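Local coordinates for protein cycloalternan-forming enzyme (Listeria monocytogenes serovar 1/2a, PDB 5F7U) that belongs to glycoside hydrolase family 31, combining a TIM-barrel domain with several beta-rich domains and a family 6 carbohydrate-binding module, at residues D258-Q262 against R734-E738; V292-G298 against Q343-V347; K717-M723 against Q739-D744; L746-P750 against V761-E765. The protein carries 1 engineered substitution. All blocks are in the same frame, centred on the assembly; numbering follows the deposited sequence.

Interaction 1: D258-Q262 against R734-E738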
loop_
_atom_site.group_PDB
_atom_site.type_symbol
_atom_site.label_atom_id
_atom_site.label_comp_id
_atom_site.label_asym_id
_atom_site.label_seq_id
_atom_site.Cartn_x
_atom_site.Cartn_y
_atom_site.Cartn_z
ATOM N N ASP A 258 -1.664 10.762 -6.847
ATOM C CA ASP A 258 -2.111 11.336 -8.102
ATOM C C ASP A 258 -2.559 10.309 -9.140
ATOM O O ASP A 258 -3.577 10.518 -9.815
ATOM C CB ASP A 258 -1.053 12.312 -8.683
ATOM C CG ASP A 258 0.363 11.708 -8.841
ATOM O OD1 ASP A 258 0.671 10.599 -8.355
ATOM O OD2 ASP A 258 1.200 12.399 -9.494
ATOM N N THR A 259 -1.794 9.228 -9.251
ATOM C CA THR A 259 -2.025 8.184 -10.235
ATOM C C THR A 259 -1.319 6.912 -9.779
ATOM O O THR A 259 -0.337 6.983 -9.055
ATOM C CB THR A 259 -1.537 8.600 -11.637
ATOM O OG1 THR A 259 -1.837 7.553 -12.574
ATOM C CG2 THR A 259 -0.031 8.939 -11.635
ATOM N N ILE A 260 -1.842 5.766 -10.185
ATOM C CA ILE A 260 -1.128 4.497 -9.944
ATOM C C ILE A 260 -0.090 4.156 -11.025
ATOM O O ILE A 260 0.797 3.336 -10.807
ATOM C CB ILE A 260 -2.082 3.308 -9.638
ATOM C CG1 ILE A 260 -3.046 3.025 -10.792
ATOM C CG2 ILE A 260 -2.830 3.579 -8.326
ATOM C CD1 ILE A 260 -2.552 2.017 -11.798
ATOM N N ASN A 261 -0.229 4.767 -12.198
ATOM C CA ASN A 261 0.694 4.542 -13.300
ATOM C C ASN A 261 1.423 5.853 -13.575
ATOM O O ASN A 261 0.833 6.800 -14.071
ATOM C CB ASN A 261 -0.087 4.073 -14.532
ATOM C CG ASN A 261 0.780 3.941 -15.775
ATOM O OD1 ASN A 261 1.997 4.181 -15.755
ATOM N ND2 ASN A 261 0.144 3.585 -16.880
ATOM N N GLN A 262 2.711 5.900 -13.262
ATOM C CA GLN A 262 3.473 7.149 -13.320
ATOM C C GLN A 262 3.981 7.522 -14.709
ATOM O O GLN A 262 4.671 8.516 -14.845
ATOM C CB GLN A 262 4.648 7.106 -12.316
ATOM C CG GLN A 262 4.203 6.993 -10.849
ATOM C CD GLN A 262 3.454 8.219 -10.326
ATOM O OE1 GLN A 262 3.667 9.341 -10.788
ATOM N NE2 GLN A 262 2.591 8.009 -9.350
ATOM N N ARG A 734 -4.248 -2.584 -16.778
ATOM C CA ARG A 734 -3.051 -1.736 -16.646
ATOM C C ARG A 734 -3.266 -0.467 -15.819
ATOM O O ARG A 734 -2.393 -0.090 -15.030
ATOM C CB ARG A 734 -2.484 -1.376 -18.026
ATOM C CG ARG A 734 -1.867 -2.569 -18.762
ATOM C CD ARG A 734 -0.517 -2.903 -18.130
ATOM N NE ARG A 734 0.133 -4.069 -18.719
ATOM C CZ ARG A 734 1.008 -4.018 -19.722
ATOM N NH1 ARG A 734 1.346 -2.851 -20.292
ATOM N NH2 ARG A 734 1.568 -5.148 -20.156
ATOM N N ASP A 735 -4.420 0.178 -15.986
ATOM C CA ASP A 735 -4.598 1.497 -15.384
ATOM C C ASP A 735 -5.664 1.536 -14.286
ATOM O O ASP A 735 -5.948 2.606 -13.731
ATOM C CB ASP A 735 -4.930 2.536 -16.471
ATOM C CG ASP A 735 -3.819 2.692 -17.510
ATOM O OD1 ASP A 735 -2.629 2.799 -17.160
ATOM O OD2 ASP A 735 -4.148 2.748 -18.698
ATOM N N LEU A 736 -6.238 0.378 -13.974
ATOM C CA LEU A 736 -7.374 0.310 -13.058
ATOM C C LEU A 736 -7.007 0.782 -11.660
ATOM O O LEU A 736 -6.040 0.289 -11.068
ATOM C CB LEU A 736 -7.919 -1.117 -12.995
ATOM C CG LEU A 736 -8.418 -1.692 -14.328
ATOM C CD1 LEU A 736 -8.824 -3.146 -14.064
ATOM C CD2 LEU A 736 -9.586 -0.908 -14.911
ATOM N N ASP A 737 -7.784 1.739 -11.155
ATOM C CA ASP A 737 -7.514 2.295 -9.828
ATOM C C ASP A 737 -8.749 2.350 -8.944
ATOM O O ASP A 737 -8.729 3.003 -7.897
ATOM C CB ASP A 737 -6.844 3.677 -9.963
ATOM C CG ASP A 737 -7.673 4.662 -10.756
ATOM O OD1 ASP A 737 -8.842 4.357 -11.132
ATOM O OD2 ASP A 737 -7.120 5.737 -11.075
ATOM N N GLU A 738 -9.827 1.669 -9.359
ATOM C CA GLU A 738 -11.068 1.640 -8.592
ATOM C C GLU A 738 -11.529 0.214 -8.303
ATOM O O GLU A 738 -12.704 -0.042 -8.002
ATOM C CB GLU A 738 -12.172 2.473 -9.271
ATOM C CG GLU A 738 -11.750 3.904 -9.586
ATOM C CD GLU A 738 -12.875 4.793 -10.116
ATOM O OE1 GLU A 738 -14.023 4.325 -10.282
ATOM O OE2 GLU A 738 -12.605 6.006 -10.325
HETATM O O HOH W 1 -4.503 6.221 -11.445
#
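N261 and D735 meet with their flat ends almost in one plane, the amide and the carboxylate being turned only 17° apart. N261 ND2 points one N-H at D735 OD1, 2.9 Å away and nearly straight at 167°, and the oxygen lies in the plane of the amide. N261 OD1 accepts from the backbone nitrogens of F250 and R263, which is consistent with ND2 being the end of the amide offered to the carboxylate. I260 takes a different course, running across the backbone of 734-738. Its CD1 lies among carbonyl oxygens, 3.9 Å from R734 O and 4.0 Å from L736 O, while its CG1 rests 3.9 Å from D737 CB. Both segments are irregular: 258-262 is a loop following strand 250-254 in the galactose mutarotase-like part of this family 31 protein, and 734-738 leads into strand 740-742 of the C-terminal domain, so the contact joins two beta-rich units more than 470 residues apart in sequence. Helix 607-622 lies beside the junction, with K615 touching both I260 and D737, and L618 touching I260. With CG placed between the backbone N and the carbonyl carbon (chi1 58°), D737 turns its carboxylate to a bridging water. That water donates to D737 OD2 at 2.7 Å and accepts from I260 N at 3.0 Å.

Interaction 2: V292-G298 against Q343-V347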
loop_
_atom_site.group_PDB
_atom_site.type_symbol
_atom_site.label_atom_id
_atom_site.label_comp_id
_atom_site.label_asym_id
_atom_site.label_seq_id
_atom_site.Cartn_x
_atom_site.Cartn_y
_atom_site.Cartn_z
ATOM N N VAL A 292 7.832 -0.927 -10.230
ATOM C CA VAL A 292 7.583 -2.186 -10.932
ATOM C C VAL A 292 6.942 -1.857 -12.261
ATOM O O VAL A 292 5.985 -1.067 -12.304
ATOM C CB VAL A 292 6.649 -3.096 -10.105
ATOM C CG1 VAL A 292 6.218 -4.324 -10.924
ATOM C CG2 VAL A 292 7.333 -3.523 -8.811
ATOM N N SER A 293 7.480 -2.446 -13.338
ATOM C CA SER A 293 6.892 -2.282 -14.665
ATOM C C SER A 293 6.065 -3.494 -15.022
ATOM O O SER A 293 6.448 -4.627 -14.718
ATOM C CB SER A 293 7.983 -2.053 -15.709
ATOM O OG SER A 293 7.468 -2.283 -17.013
ATOM N N ALA A 294 4.939 -3.259 -15.705
ATOM C CA ALA A 294 4.148 -4.355 -16.225
ATOM C C ALA A 294 4.869 -5.137 -17.344
ATOM O O ALA A 294 4.395 -6.191 -17.761
ATOM C CB ALA A 294 2.784 -3.854 -16.667
ATOM N N ASN A 295 6.028 -4.645 -17.794
ATOM C CA ASN A 295 6.933 -5.426 -18.652
ATOM C C ASN A 295 7.799 -6.436 -17.901
ATOM O O ASN A 295 8.754 -6.983 -18.454
ATOM C CB ASN A 295 7.762 -4.512 -19.567
ATOM C CG ASN A 295 6.916 -3.933 -20.683
ATOM O OD1 ASN A 295 5.705 -4.176 -20.725
ATOM N ND2 ASN A 295 7.518 -3.152 -21.560
ATOM N N LYS A 296 7.447 -6.663 -16.630
ATOM C CA LYS A 296 7.946 -7.812 -15.838
ATOM C C LYS A 296 9.358 -7.609 -15.268
ATOM O O LYS A 296 10.181 -8.542 -15.240
ATOM C CB LYS A 296 7.860 -9.127 -16.625
ATOM C CG LYS A 296 6.459 -9.451 -17.116
ATOM C CD LYS A 296 6.407 -10.852 -17.686
ATOM C CE LYS A 296 4.993 -11.121 -18.177
ATOM N NZ LYS A 296 4.866 -12.481 -18.760
ATOM N N TYR A 297 9.625 -6.396 -14.793
ATOM C CA TYR A 297 10.834 -6.148 -14.021
ATOM C C TYR A 297 10.540 -5.034 -13.021
ATOM O O TYR A 297 9.597 -4.255 -13.191
ATOM C CB TYR A 297 12.040 -5.794 -14.930
ATOM C CG TYR A 297 11.866 -4.435 -15.580
ATOM C CD1 TYR A 297 11.142 -4.311 -16.769
ATOM C CD2 TYR A 297 12.374 -3.288 -14.983
ATOM C CE1 TYR A 297 10.928 -3.070 -17.352
ATOM C CE2 TYR A 297 12.163 -2.023 -15.552
ATOM C CZ TYR A 297 11.451 -1.941 -16.746
ATOM O OH TYR A 297 11.222 -0.720 -17.302
ATOM N N GLY A 298 11.367 -4.982 -11.979
ATOM C CA GLY A 298 11.418 -3.848 -11.072
ATOM C C GLY A 298 12.774 -3.176 -11.170
ATOM O O GLY A 298 13.752 -3.792 -11.613
ATOM N N GLN A 343 4.905 -10.840 -10.849
ATOM C CA GLN A 343 5.092 -9.459 -10.350
ATOM C C GLN A 343 5.236 -9.410 -8.841
ATOM O O GLN A 343 5.994 -8.593 -8.305
ATOM C CB GLN A 343 3.940 -8.529 -10.768
ATOM C CG GLN A 343 3.708 -8.496 -12.277
ATOM C CD GLN A 343 4.877 -7.871 -13.025
ATOM O OE1 GLN A 343 5.782 -8.568 -13.499
ATOM N NE2 GLN A 343 4.854 -6.555 -13.148
ATOM N N ASN A 344 4.505 -10.299 -8.160
ATOM C CA ASN A 344 4.587 -10.335 -6.718
ATOM C C ASN A 344 5.912 -10.882 -6.228
ATOM O O ASN A 344 6.410 -10.469 -5.170
ATOM C CB ASN A 344 3.403 -11.106 -6.161
ATOM C CG ASN A 344 2.103 -10.389 -6.430
ATOM O OD1 ASN A 344 1.980 -9.198 -6.116
ATOM N ND2 ASN A 344 1.156 -11.077 -7.071
ATOM N N ASP A 345 6.493 -11.765 -7.031
ATOM C CA ASP A 345 7.831 -12.279 -6.757
ATOM C C ASP A 345 8.896 -11.196 -6.946
ATOM O O ASP A 345 9.913 -11.200 -6.234
ATOM C CB ASP A 345 8.144 -13.476 -7.642
ATOM C CG ASP A 345 9.319 -14.273 -7.127
ATOM O OD1 ASP A 345 9.360 -14.505 -5.900
ATOM O OD2 ASP A 345 10.179 -14.649 -7.944
ATOM N N ILE A 346 8.656 -10.254 -7.869
ATOM C CA ILE A 346 9.563 -9.106 -8.026
ATOM C C ILE A 346 9.552 -8.289 -6.733
ATOM O O ILE A 346 10.610 -7.926 -6.208
ATOM C CB ILE A 346 9.200 -8.247 -9.261
ATOM C CG1 ILE A 346 9.535 -9.039 -10.542
ATOM C CG2 ILE A 346 9.890 -6.877 -9.230
ATOM C CD1 ILE A 346 8.966 -8.420 -11.820
ATOM N N VAL A 347 8.351 -8.043 -6.200
ATOM C CA VAL A 347 8.219 -7.382 -4.894
ATOM C C VAL A 347 8.922 -8.157 -3.780
ATOM O O VAL A 347 9.631 -7.548 -2.955
ATOM C CB VAL A 347 6.743 -7.054 -4.546
ATOM C CG1 VAL A 347 6.653 -6.305 -3.210
ATOM C CG2 VAL A 347 6.181 -6.184 -5.654
#
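S293 O is gripped by two donors that arrive from opposite faces of its carbonyl plane: K296 N, at 3.0 Å and closing the turn, and Q343 NE2 from the neighbouring helix, also at 3.0 Å. The motif is a tight beta-hairpin, formed by strands 287-293 and 297-301 of the mutarotase-like domain, packed against the start of helix 343-354. The turn is reinforced by an ST turn, in which S293 OG accepts from N295 N, while E248 takes the same hydroxyl from outside. Because the Q343 chain bends at chi2 (-66°), its amide crosses over to the hairpin and presents NE2 with S293 O close to the amide plane, though the donor sits above the carbonyl plane. V292 CG1 lies against that nitrogen at 3.4 Å, and the other end of the amide, OE1, comes within 3.3 Å of K296 CA. The K296 chain runs away, extended, to a salt bridge with E729. One turn along the helix, I346 fills the apolar half of the contact. Its CD1 approaches K296 C at 3.6 Å, and its CG2 reaches V292 CG2 at 4.2 Å and stands 3.7 Å from G298 N.

Interaction 3: K717-M723 against Q739-D744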
loop_
_atom_site.group_PDB
_atom_site.type_symbol
_atom_site.label_atom_id
_atom_site.label_comp_id
_atom_site.label_asym_id
_atom_site.label_seq_id
_atom_site.Cartn_x
_atom_site.Cartn_y
_atom_site.Cartn_z
ATOM N N LYS A 717 4.003 -10.814 -0.731
ATOM C CA LYS A 717 2.765 -10.545 -1.451
ATOM C C LYS A 717 1.907 -9.576 -0.640
ATOM O O LYS A 717 1.422 -9.920 0.433
ATOM C CB LYS A 717 1.987 -11.823 -1.703
ATOM C CG LYS A 717 0.823 -11.644 -2.661
ATOM C CD LYS A 717 0.600 -12.955 -3.369
ATOM C CE LYS A 717 -0.645 -12.898 -4.192
ATOM N NZ LYS A 717 -0.922 -14.315 -4.544
ATOM N N SER A 718 1.724 -8.361 -1.153
ATOM C CA SER A 718 0.918 -7.377 -0.427
ATOM C C SER A 718 -0.531 -7.817 -0.321
ATOM O O SER A 718 -1.021 -8.571 -1.162
ATOM C CB SER A 718 1.015 -6.008 -1.109
ATOM O OG SER A 718 2.359 -5.545 -0.999
ATOM N N MET A 719 -1.214 -7.337 0.721
ATOM C CA MET A 719 -2.600 -7.732 0.987
ATOM C C MET A 719 -3.591 -7.180 -0.034
ATOM O O MET A 719 -4.517 -7.880 -0.460
ATOM C CB MET A 719 -3.005 -7.307 2.392
ATOM C CG MET A 719 -2.337 -8.175 3.451
ATOM S SD MET A 719 -2.494 -7.457 5.084
ATOM C CE MET A 719 -4.168 -7.924 5.480
ATOM N N MET A 720 -3.383 -5.923 -0.428
ATOM C CA MET A 720 -4.277 -5.270 -1.372
ATOM C C MET A 720 -3.447 -4.904 -2.580
ATOM O O MET A 720 -2.446 -4.217 -2.412
ATOM C CB MET A 720 -4.847 -4.005 -0.722
ATOM C CG MET A 720 -5.742 -3.206 -1.646
ATOM S SD MET A 720 -6.446 -1.717 -0.891
ATOM C CE MET A 720 -4.928 -0.901 -0.434
ATOM N N ARG A 721 -3.830 -5.361 -3.780
ATOM C CA ARG A 721 -2.965 -5.181 -4.958
ATOM C C ARG A 721 -3.713 -4.642 -6.172
ATOM O O ARG A 721 -4.824 -5.062 -6.470
ATOM C CB ARG A 721 -2.287 -6.519 -5.351
ATOM C CG ARG A 721 -1.426 -7.133 -4.255
ATOM C CD ARG A 721 -0.792 -8.490 -4.606
ATOM N NE ARG A 721 -1.773 -9.462 -5.122
ATOM C CZ ARG A 721 -2.756 -10.010 -4.406
ATOM N NH1 ARG A 721 -3.606 -10.871 -4.983
ATOM N NH2 ARG A 721 -2.889 -9.723 -3.107
ATOM N N GLN A 722 -3.046 -3.751 -6.897
ATOM C CA GLN A 722 -3.564 -3.208 -8.157
ATOM C C GLN A 722 -3.617 -4.404 -9.138
ATOM O O GLN A 722 -2.783 -5.341 -9.042
ATOM C CB GLN A 722 -2.587 -2.122 -8.624
ATOM C CG GLN A 722 -3.105 -1.168 -9.710
ATOM C CD GLN A 722 -3.003 -1.790 -11.101
ATOM O OE1 GLN A 722 -2.113 -2.586 -11.360
ATOM N NE2 GLN A 722 -3.929 -1.442 -11.992
ATOM N N MET A 723 -4.568 -4.383 -10.081
ATOM C CA MET A 723 -4.850 -5.590 -10.884
ATOM C C MET A 723 -3.665 -6.109 -11.690
ATOM O O MET A 723 -3.499 -7.320 -11.846
ATOM C CB MET A 723 -6.055 -5.377 -11.814
ATOM C CG MET A 723 -7.392 -5.091 -11.119
ATOM S SD MET A 723 -7.964 -6.334 -9.955
ATOM C CE MET A 723 -8.081 -7.769 -11.034
ATOM N N GLN A 739 -10.577 -0.711 -8.366
ATOM C CA GLN A 739 -10.784 -2.090 -7.916
ATOM C C GLN A 739 -9.418 -2.654 -7.578
ATOM O O GLN A 739 -8.390 -2.074 -7.959
ATOM C CB GLN A 739 -11.453 -2.946 -8.994
ATOM C CG GLN A 739 -10.600 -3.160 -10.251
ATOM C CD GLN A 739 -11.354 -3.958 -11.300
ATOM O OE1 GLN A 739 -12.275 -3.455 -11.925
ATOM N NE2 GLN A 739 -10.952 -5.207 -11.495
ATOM N N TYR A 740 -9.398 -3.799 -6.903
ATOM C CA TYR A 740 -8.127 -4.402 -6.513
ATOM C C TYR A 740 -8.319 -5.820 -6.052
ATOM O O TYR A 740 -9.458 -6.268 -5.818
ATOM C CB TYR A 740 -7.478 -3.589 -5.378
ATOM C CG TYR A 740 -8.361 -3.323 -4.185
ATOM C CD1 TYR A 740 -8.472 -4.254 -3.127
ATOM C CD2 TYR A 740 -9.084 -2.115 -4.087
ATOM C CE1 TYR A 740 -9.278 -3.981 -2.009
ATOM C CE2 TYR A 740 -9.887 -1.841 -2.973
ATOM C CZ TYR A 740 -9.974 -2.775 -1.945
ATOM O OH TYR A 740 -10.764 -2.490 -0.835
ATOM N N MET A 741 -7.210 -6.539 -5.918
ATOM C CA MET A 741 -7.249 -7.875 -5.319
ATOM C C MET A 741 -6.979 -7.734 -3.832
ATOM O O MET A 741 -6.162 -6.897 -3.414
ATOM C CB MET A 741 -6.195 -8.802 -5.932
ATOM C CG MET A 741 -6.388 -9.107 -7.418
ATOM S SD MET A 741 -7.963 -9.895 -7.811
ATOM C CE MET A 741 -7.863 -11.448 -6.916
ATOM N N PHE A 742 -7.659 -8.551 -3.037
ATOM C CA PHE A 742 -7.512 -8.511 -1.583
ATOM C C PHE A 742 -7.253 -9.931 -1.117
ATOM O O PHE A 742 -8.088 -10.817 -1.340
ATOM C CB PHE A 742 -8.786 -7.921 -0.951
ATOM C CG PHE A 742 -8.690 -7.678 0.527
ATOM C CD1 PHE A 742 -7.647 -6.922 1.069
ATOM C CD2 PHE A 742 -9.680 -8.176 1.375
ATOM C CE1 PHE A 742 -7.572 -6.692 2.437
ATOM C CE2 PHE A 742 -9.615 -7.932 2.748
ATOM C CZ PHE A 742 -8.571 -7.188 3.273
ATOM N N GLY A 743 -6.078 -10.156 -0.514
ATOM C CA GLY A 743 -5.550 -11.540 -0.344
ATOM C C GLY A 743 -5.332 -12.162 -1.724
ATOM O O GLY A 743 -5.245 -11.437 -2.711
ATOM N N ASP A 744 -5.270 -13.492 -1.807
ATOM C CA ASP A 744 -5.005 -14.143 -3.112
ATOM C C ASP A 744 -6.240 -14.199 -3.982
ATOM O O ASP A 744 -6.117 -14.288 -5.201
ATOM C CB ASP A 744 -4.557 -15.610 -2.937
ATOM C CG ASP A 744 -3.290 -15.775 -2.094
ATOM O OD1 ASP A 744 -2.360 -14.958 -2.212
ATOM O OD2 ASP A 744 -3.218 -16.771 -1.323
HETATM O O HOH W 2 -3.297 -13.922 -6.337
HETATM O O HOH W 3 -6.365 -2.206 -9.797
#
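M720 packs its side chain over the ring of Y740, on an antiparallel pairing that joins the short outermost strand 720-721 to strand 740-742 in the sheet of the family 31 C-terminal domain. M720 faces F742 as a non-hydrogen-bonded pair, and R721 faces M741 as a hydrogen-bonded one, tied by R721 N to M741 O and by M741 N to R721 O. From the backbone, M720 CB lies at the edge of the F742 ring. CG, anti to the backbone N (chi1 177°), then comes over the face of Y740, 3.3 Å from its CD1, in a CH-pi contact. SD goes further and stands almost on the ring normal, 3.7 Å from the centroid and 9° off it, a Met-aromatic contact. The bend at the last torsion (chi3 58°) turns CE off the ring. Helix 607-622 covers this side through L618, which touches both M720 and Y740. R721 and M741 point to the other face. Beyond the strand ends K717 NZ forms a salt bridge with D744 OD1 at 2.8 Å, and K717 CE lies over the centre of the R721 guanidinium. M741 CB is 3.4 Å from R721 NH1, which also has a salt bridge to D726. R721 NH2 is held by S718 O at 2.9 Å, and together the two nitrogens reach G743 O end-on, each at 2.9 Å, from the same face of its carbonyl plane.

Interaction 4: L746-P750 against V761-E765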
loop_
_atom_site.group_PDB
_atom_site.type_symbol
_atom_site.label_atom_id
_atom_site.label_comp_id
_atom_site.label_asym_id
_atom_site.label_seq_id
_atom_site.Cartn_x
_atom_site.Cartn_y
_atom_site.Cartn_z
ATOM N N LEU A 746 -9.773 -12.590 -3.617
ATOM C CA LEU A 746 -10.955 -11.724 -3.659
ATOM C C LEU A 746 -10.682 -10.537 -4.529
ATOM O O LEU A 746 -9.646 -9.885 -4.379
ATOM C CB LEU A 746 -11.384 -11.253 -2.267
ATOM C CG LEU A 746 -11.822 -12.334 -1.265
ATOM C CD1 LEU A 746 -12.127 -11.680 0.089
ATOM C CD2 LEU A 746 -13.012 -13.133 -1.799
ATOM N N LEU A 747 -11.598 -10.304 -5.471
ATOM C CA LEU A 747 -11.553 -9.094 -6.278
ATOM C C LEU A 747 -12.572 -8.126 -5.687
ATOM O O LEU A 747 -13.789 -8.431 -5.619
ATOM C CB LEU A 747 -11.831 -9.408 -7.753
ATOM C CG LEU A 747 -11.587 -8.305 -8.814
ATOM C CD1 LEU A 747 -11.606 -8.949 -10.195
ATOM C CD2 LEU A 747 -12.599 -7.156 -8.765
ATOM N N VAL A 748 -12.088 -6.962 -5.244
ATOM C CA VAL A 748 -12.963 -5.983 -4.579
ATOM C C VAL A 748 -13.099 -4.756 -5.473
ATOM O O VAL A 748 -12.099 -4.221 -5.933
ATOM C CB VAL A 748 -12.378 -5.533 -3.206
ATOM C CG1 VAL A 748 -13.264 -4.488 -2.538
ATOM C CG2 VAL A 748 -12.182 -6.729 -2.288
ATOM N N ALA A 749 -14.331 -4.263 -5.647
ATOM C CA ALA A 749 -14.571 -3.115 -6.505
ATOM C C ALA A 749 -15.355 -2.013 -5.790
ATOM O O ALA A 749 -16.568 -1.928 -5.922
ATOM C CB ALA A 749 -15.262 -3.573 -7.793
ATOM N N PRO A 750 -14.654 -1.154 -5.009
ATOM C CA PRO A 750 -15.427 -0.160 -4.267
ATOM C C PRO A 750 -15.995 0.912 -5.194
ATOM O O PRO A 750 -15.490 1.104 -6.305
ATOM C CB PRO A 750 -14.405 0.431 -3.301
ATOM C CG PRO A 750 -13.114 0.306 -4.007
ATOM C CD PRO A 750 -13.202 -1.014 -4.764
ATOM N N VAL A 761 -16.853 -3.365 -13.355
ATOM C CA VAL A 761 -15.823 -4.209 -12.740
ATOM C C VAL A 761 -15.108 -4.957 -13.847
ATOM O O VAL A 761 -15.754 -5.716 -14.587
ATOM C CB VAL A 761 -16.400 -5.243 -11.744
ATOM C CG1 VAL A 761 -15.254 -5.985 -11.040
ATOM C CG2 VAL A 761 -17.305 -4.579 -10.707
ATOM N N TYR A 762 -13.800 -4.763 -13.975
ATOM C CA TYR A 762 -13.085 -5.548 -14.973
ATOM C C TYR A 762 -12.757 -6.919 -14.370
ATOM O O TYR A 762 -12.126 -6.990 -13.293
ATOM C CB TYR A 762 -11.788 -4.864 -15.498
ATOM C CG TYR A 762 -11.082 -5.848 -16.417
ATOM C CD1 TYR A 762 -11.645 -6.193 -17.662
ATOM C CD2 TYR A 762 -9.935 -6.537 -15.993
ATOM C CE1 TYR A 762 -11.051 -7.138 -18.477
ATOM C CE2 TYR A 762 -9.328 -7.492 -16.804
ATOM C CZ TYR A 762 -9.902 -7.801 -18.037
ATOM O OH TYR A 762 -9.330 -8.749 -18.857
ATOM N N LEU A 763 -13.195 -7.992 -15.046
ATOM C CA LEU A 763 -12.893 -9.341 -14.597
ATOM C C LEU A 763 -11.840 -9.967 -15.489
ATOM O O LEU A 763 -12.101 -10.180 -16.673
ATOM C CB LEU A 763 -14.155 -10.215 -14.583
ATOM C CG LEU A 763 -15.293 -9.723 -13.688
ATOM C CD1 LEU A 763 -16.491 -10.645 -13.892
ATOM C CD2 LEU A 763 -14.890 -9.647 -12.214
ATOM N N PRO A 764 -10.658 -10.272 -14.926
ATOM C CA PRO A 764 -9.654 -11.007 -15.699
ATOM C C PRO A 764 -10.135 -12.403 -16.068
ATOM O O PRO A 764 -11.133 -12.887 -15.535
ATOM C CB PRO A 764 -8.472 -11.121 -14.735
ATOM C CG PRO A 764 -8.676 -10.016 -13.758
ATOM C CD PRO A 764 -10.173 -9.977 -13.566
ATOM N N GLU A 765 -9.421 -13.041 -16.998
ATOM C CA GLU A 765 -9.848 -14.342 -17.510
ATOM C C GLU A 765 -9.964 -15.339 -16.346
ATOM O O GLU A 765 -9.215 -15.260 -15.393
ATOM C CB GLU A 765 -8.915 -14.820 -18.631
ATOM C CG GLU A 765 -9.697 -15.029 -19.925
ATOM C CD GLU A 765 -8.890 -14.844 -21.196
ATOM O OE1 GLU A 765 -8.118 -15.765 -21.553
ATOM O OE2 GLU A 765 -9.063 -13.790 -21.866
#
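L747 and L763 sit at the middle and end of two strands, 746-748 and 761-763, that run nearly antiparallel, with 152° between their directions, yet lie 9.1 Å apart at closest approach. That spacing is too wide for strand pairing, and the backbones are instead bonded within their own sheets: L747 to F795 and V748 to Y740 on one side, V761 to I783 and L763 to G780 on the other. The gap is uneven, since the CA atoms of L747 and L763 are 8.4 Å apart while those of A749 and V761 are 6.5 Å apart. Two layers of the C-terminal domain therefore face each other, consistent with the beta-sandwich arrangement of such domains in this family. L747 fills the wider part. With CG anti to the backbone N (chi1 -169°), its two methyls divide the work: CD2 slides past V761, approaching its CG1 at 3.7 Å, while CD1 is 3.9 Å from L763 CD2 and 3.8 Å from CD of the P764 ring. The same CD1 also touches the carbonyl oxygen of Y762. At the narrower end the small A749 suffices, its CB resting 3.7 Å from V761 CG2. F795 and I783 extend the packing around V761. Every touching residue is buried, and the cross-contact is made almost wholly by methyl and methylene groups. Cohesion between the layers thus rests here on shape and exclusion of water rather than on directional bonds.

How the interactions relate
Interactions 3 and 4 share a sheet: strands 740-742 and 746-748 are neighbours, with Y740 O accepting from V748 N at 2.8 Å. Interaction 1 meets interaction 3 at Q722, whose NE2 lies 2.9 Å from L736 O, a probable hydrogen bond. It also touches interaction 2, where R734 NE packs 3.4 Å from A294 CB. Interaction 2 in turn meets interaction 3 at N344 OD1 and R721 CD, 3.2 Å apart, but stays about 11 Å from interaction 4 between nearest atoms. As for bound ligands, the side chain of V761 in interaction 4 is about 8 Å from an alpha-D-glucopyranose, and that of I346 in interaction 2 about 9 Å from a magnesium ion.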